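Local coordinates for protein 2-hydroxymethyl glutarate dehydrogenase (Eubacterium barkeri, PDB 3CKY) that interconverts 2-formylglutarate and (S)-2-hydroxymethylglutarate with NAD(H), a step in the fermentation of nicotinate, at residues A[180-192]-A[216-228]. Numbering follows the deposited sequence.
Sequences LLGCNMASLAEAL and SYAMEAKMEKFIM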
loop_
_atom_site.group_PDB
_atom_site.type_symbol
_atom_site.label_atom_id
_atom_site.label_comp_id
_atom_site.label_asym_id
_atom_site.label_seq_id
_atom_site.Cartn_x
_atom_site.Cartn_y
_atom_site.Cartn_z
ATOM N N LEU A 180 11.759 9.720 5.447
ATOM C CA LEU A 180 12.746 9.191 4.519
ATOM C C LEU A 180 13.629 8.155 5.191
ATOM O O LEU A 180 13.903 7.115 4.588
ATOM C CB LEU A 180 13.592 10.321 3.921
ATOM C CG LEU A 180 12.842 11.224 2.937
ATOM C CD1 LEU A 180 13.662 12.474 2.610
ATOM C CD2 LEU A 180 12.487 10.427 1.669
ATOM N N LEU A 181 14.062 8.435 6.429
ATOM C CA LEU A 181 14.783 7.446 7.235
ATOM C C LEU A 181 14.012 6.124 7.333
ATOM O O LEU A 181 14.572 5.052 7.104
ATOM C CB LEU A 181 15.046 7.977 8.651
ATOM C CG LEU A 181 15.756 7.040 9.647
ATOM C CD1 LEU A 181 17.126 6.542 9.080
ATOM C CD2 LEU A 181 15.943 7.718 11.002
ATOM N N GLY A 182 12.734 6.212 7.695
ATOM C CA GLY A 182 11.876 5.041 7.815
ATOM C C GLY A 182 11.682 4.276 6.525
ATOM O O GLY A 182 11.808 3.054 6.505
ATOM N N CYS A 183 11.388 4.992 5.448
ATOM C CA CYS A 183 11.246 4.373 4.136
ATOM C C CYS A 183 12.539 3.686 3.685
ATOM O O CYS A 183 12.510 2.558 3.180
ATOM C CB CYS A 183 10.832 5.406 3.085
ATOM S SG CYS A 183 9.125 6.009 3.204
ATOM N N ASN A 184 13.660 4.376 3.861
ATOM C CA ASN A 184 14.946 3.883 3.394
ATOM C C ASN A 184 15.304 2.606 4.133
ATOM O O ASN A 184 15.836 1.674 3.543
ATOM C CB ASN A 184 16.041 4.952 3.570
ATOM C CG ASN A 184 15.841 6.153 2.676
ATOM O OD1 ASN A 184 15.023 6.138 1.752
ATOM N ND2 ASN A 184 16.594 7.209 2.940
ATOM N N MET A 185 14.974 2.556 5.424
ATOM C CA MET A 185 15.224 1.376 6.226
ATOM C C MET A 185 14.324 0.211 5.817
ATOM O O MET A 185 14.795 -0.914 5.636
ATOM C CB MET A 185 15.031 1.685 7.703
ATOM C CG MET A 185 15.245 0.467 8.652
ATOM S SD MET A 185 16.938 -0.161 8.730
ATOM C CE MET A 185 16.791 -1.782 7.968
ATOM N N ALA A 186 13.033 0.478 5.667
ATOM C CA ALA A 186 12.106 -0.543 5.193
ATOM C C ALA A 186 12.569 -1.154 3.850
ATOM O O ALA A 186 12.510 -2.363 3.655
ATOM C CB ALA A 186 10.673 0.043 5.074
ATOM N N SER A 187 13.018 -0.305 2.930
ATOM C CA SER A 187 13.522 -0.774 1.642
ATOM C C SER A 187 14.787 -1.621 1.815
ATOM O O SER A 187 14.945 -2.672 1.201
ATOM C CB SER A 187 13.816 0.416 0.725
ATOM O OG SER A 187 12.663 1.212 0.496
ATOM N N LEU A 188 15.678 -1.153 2.675
ATOM C CA LEU A 188 16.923 -1.865 2.979
ATOM C C LEU A 188 16.652 -3.270 3.534
ATOM O O LEU A 188 17.301 -4.257 3.141
ATOM C CB LEU A 188 17.765 -1.048 3.970
ATOM C CG LEU A 188 19.174 -1.588 4.270
ATOM C CD1 LEU A 188 20.037 -1.676 2.987
ATOM C CD2 LEU A 188 19.847 -0.761 5.353
ATOM N N ALA A 189 15.673 -3.359 4.423
ATOM C CA ALA A 189 15.325 -4.626 5.069
ATOM C C ALA A 189 15.066 -5.758 4.058
ATOM O O ALA A 189 15.712 -6.829 4.121
ATOM C CB ALA A 189 14.119 -4.432 5.974
ATOM N N GLU A 190 14.121 -5.515 3.136
ATOM C CA GLU A 190 13.763 -6.516 2.130
ATOM C C GLU A 190 14.901 -6.747 1.123
ATOM O O GLU A 190 15.123 -7.886 0.679
ATOM C CB GLU A 190 12.453 -6.155 1.427
ATOM C CG GLU A 190 12.524 -4.931 0.494
ATOM C CD GLU A 190 11.166 -4.498 -0.037
ATOM O OE1 GLU A 190 11.018 -4.298 -1.270
ATOM O OE2 GLU A 190 10.242 -4.341 0.787
ATOM N N ALA A 191 15.628 -5.678 0.791
ATOM C CA ALA A 191 16.775 -5.753 -0.127
ATOM C C ALA A 191 17.878 -6.680 0.358
ATOM O O ALA A 191 18.448 -7.461 -0.421
ATOM C CB ALA A 191 17.356 -4.361 -0.367
ATOM N N LEU A 192 18.204 -6.575 1.640
ATOM C CA LEU A 192 19.262 -7.385 2.233
ATOM C C LEU A 192 18.877 -8.860 2.295
ATOM O O LEU A 192 19.686 -9.739 2.017
ATOM C CB LEU A 192 19.611 -6.863 3.623
ATOM C CG LEU A 192 20.332 -5.508 3.675
ATOM C CD1 LEU A 192 20.552 -5.093 5.131
ATOM C CD2 LEU A 192 21.660 -5.564 2.919
ATOM N N SER A 216 22.406 4.867 1.532
ATOM C CA SER A 216 21.644 5.835 2.291
ATOM C C SER A 216 22.252 5.930 3.676
ATOM O O SER A 216 23.018 5.063 4.079
ATOM C CB SER A 216 20.175 5.409 2.386
ATOM O OG SER A 216 20.017 4.176 3.091
ATOM N N TYR A 217 21.924 6.988 4.401
ATOM C CA TYR A 217 22.330 7.087 5.788
ATOM C C TYR A 217 21.758 5.920 6.614
ATOM O O TYR A 217 22.445 5.358 7.448
ATOM C CB TYR A 217 21.922 8.433 6.388
ATOM C CG TYR A 217 22.225 8.491 7.844
ATOM C CD1 TYR A 217 23.500 8.798 8.292
ATOM C CD2 TYR A 217 21.260 8.177 8.780
ATOM C CE1 TYR A 217 23.799 8.819 9.654
ATOM C CE2 TYR A 217 21.545 8.199 10.131
ATOM C CZ TYR A 217 22.811 8.525 10.552
ATOM O OH TYR A 217 23.082 8.539 11.882
ATOM N N ALA A 218 20.501 5.565 6.366
ATOM C CA ALA A 218 19.885 4.370 6.986
ATOM C C ALA A 218 20.817 3.154 6.941
ATOM O O ALA A 218 21.091 2.523 7.963
ATOM C CB ALA A 218 18.567 4.040 6.337
ATOM N N MET A 219 21.323 2.833 5.759
ATOM C CA MET A 219 22.244 1.725 5.628
ATOM C C MET A 219 23.552 1.979 6.392
ATOM O O MET A 219 24.056 1.082 7.079
ATOM C CB MET A 219 22.531 1.440 4.162
ATOM C CG MET A 219 23.517 0.313 3.963
ATOM S SD MET A 219 23.668 -0.166 2.258
ATOM C CE MET A 219 24.652 -1.650 2.420
ATOM N N GLU A 220 24.105 3.184 6.274
ATOM C CA GLU A 220 25.366 3.506 6.944
ATOM C C GLU A 220 25.253 3.375 8.455
ATOM O O GLU A 220 26.112 2.787 9.097
ATOM C CB GLU A 220 25.835 4.913 6.580
ATOM C CG GLU A 220 26.439 4.999 5.184
ATOM C CD GLU A 220 26.000 6.233 4.405
ATOM O OE1 GLU A 220 25.986 7.342 5.013
ATOM O OE2 GLU A 220 25.668 6.081 3.192
ATOM N N ALA A 221 24.168 3.894 9.008
ATOM C CA ALA A 221 23.968 3.889 10.451
ATOM C C ALA A 221 23.674 2.494 11.025
ATOM O O ALA A 221 24.129 2.167 12.132
ATOM C CB ALA A 221 22.852 4.843 10.826
ATOM N N LYS A 222 22.928 1.680 10.290
ATOM C CA LYS A 222 22.350 0.471 10.870
ATOM C C LYS A 222 23.049 -0.839 10.501
ATOM O O LYS A 222 23.090 -1.757 11.301
ATOM C CB LYS A 222 20.867 0.382 10.511
ATOM C CG LYS A 222 20.038 1.615 10.908
ATOM C CD LYS A 222 20.153 1.959 12.375
ATOM C CE LYS A 222 19.246 3.117 12.758
ATOM N NZ LYS A 222 19.404 3.480 14.205
ATOM N N MET A 223 23.594 -0.912 9.299
ATOM C CA MET A 223 24.061 -2.180 8.741
ATOM C C MET A 223 25.092 -2.898 9.627
ATOM O O MET A 223 24.895 -4.013 10.079
ATOM C CB MET A 223 24.647 -1.922 7.347
ATOM C CG MET A 223 25.180 -3.143 6.635
ATOM S SD MET A 223 23.841 -4.225 6.191
ATOM C CE MET A 223 24.712 -5.435 5.150
ATOM N N GLU A 224 26.186 -2.233 9.891
ATOM C CA GLU A 224 27.251 -2.837 10.649
ATOM C C GLU A 224 26.930 -2.913 12.146
ATOM O O GLU A 224 27.083 -3.969 12.765
ATOM C CB GLU A 224 28.523 -2.044 10.409
ATOM C CG GLU A 224 29.776 -2.766 10.821
ATOM C CD GLU A 224 31.036 -2.105 10.279
ATOM O OE1 GLU A 224 31.014 -1.709 9.067
ATOM O OE2 GLU A 224 32.020 -2.002 11.060
ATOM N N LYS A 225 26.443 -1.816 12.712
ATOM C CA LYS A 225 26.243 -1.737 14.157
ATOM C C LYS A 225 25.119 -2.633 14.697
ATOM O O LYS A 225 25.261 -3.185 15.793
ATOM C CB LYS A 225 25.992 -0.292 14.587
ATOM C CG LYS A 225 25.963 -0.109 16.105
ATOM C CD LYS A 225 25.736 1.338 16.512
ATOM C CE LYS A 225 25.503 1.443 18.024
ATOM N NZ LYS A 225 25.077 2.818 18.456
ATOM N N PHE A 226 24.020 -2.749 13.948
ATOM C CA PHE A 226 22.830 -3.452 14.414
ATOM C C PHE A 226 22.531 -4.732 13.635
ATOM O O PHE A 226 22.367 -5.786 14.235
ATOM C CB PHE A 226 21.599 -2.538 14.362
ATOM C CG PHE A 226 21.716 -1.315 15.232
ATOM C CD1 PHE A 226 21.351 -1.356 16.580
ATOM C CD2 PHE A 226 22.194 -0.119 14.712
ATOM C CE1 PHE A 226 21.462 -0.227 17.388
ATOM C CE2 PHE A 226 22.308 1.023 15.525
ATOM C CZ PHE A 226 21.939 0.962 16.858
ATOM N N ILE A 227 22.424 -4.615 12.319
ATOM C CA ILE A 227 21.989 -5.713 11.480
ATOM C C ILE A 227 23.054 -6.801 11.481
ATOM O O ILE A 227 22.781 -7.921 11.856
ATOM C CB ILE A 227 21.676 -5.252 10.016
ATOM C CG1 ILE A 227 20.458 -4.321 10.005
ATOM C CG2 ILE A 227 21.412 -6.436 9.099
ATOM C CD1 ILE A 227 20.248 -3.573 8.666
ATOM N N MET A 228 24.276 -6.463 11.089
ATOM C CA MET A 228 25.326 -7.493 10.992
ATOM C C MET A 228 25.775 -8.027 12.355
ATOM O O MET A 228 26.207 -9.179 12.459
ATOM C CB MET A 228 26.508 -6.988 10.197
ATOM C CG MET A 228 26.156 -6.731 8.776
ATOM S SD MET A 228 27.565 -6.248 7.784
ATOM C CE MET A 228 28.483 -7.808 7.776
HETATM O O HOH W 1 18.586 7.631 4.814
#
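Helices 180-192 and 217-228 cross at -59° with their axes 8.9 Å apart, and their CA atoms come nearest, 5.6 Å apart, at M185 and A218. The methyl CB of A218 points at 180-192 and settles among N184, M185 and L181, 3.9 Å from CB of N184 and close to CD1 of L181. That same CD1 lies loosely off the edge of the Y217 ring, near its plane. At this start of helix 217-228 S216 is the N-cap: its OG accepts from M219 N (3.3 Å) in an almost straight bond, while its CB lies near ND2 of N184. A water bridges the two helices, accepting from ND2 of N184 at 2.8 Å and from the backbone N of A218. All this belongs to the all-helical C-terminal domain of the HIBADH-related enzymes, in which the long helix 169-197 leads out of the Rossmann domain and carries, nearer its N-terminus, the probable active-site K174. Midway along the contact, L188 has CG anti to its backbone N (chi1 -174°), which lays CD2 against the backbone of M219, 3.5 Å from its CA; CD1 approaches the M219 sulfur as the two side chains cross at about a right angle. M185, bent at chi2 and chi3, crosses the stem of K222, whose NZ reaches a salt bridge with D281, and ends with CE 4.0 Å from CD1 of I227. L192 meets both I227 and M223 tip to tip, its CD1 3.6 Å from the M223 sulfur; helix 202-210 adds M205 beside L192 and I209 beside M219.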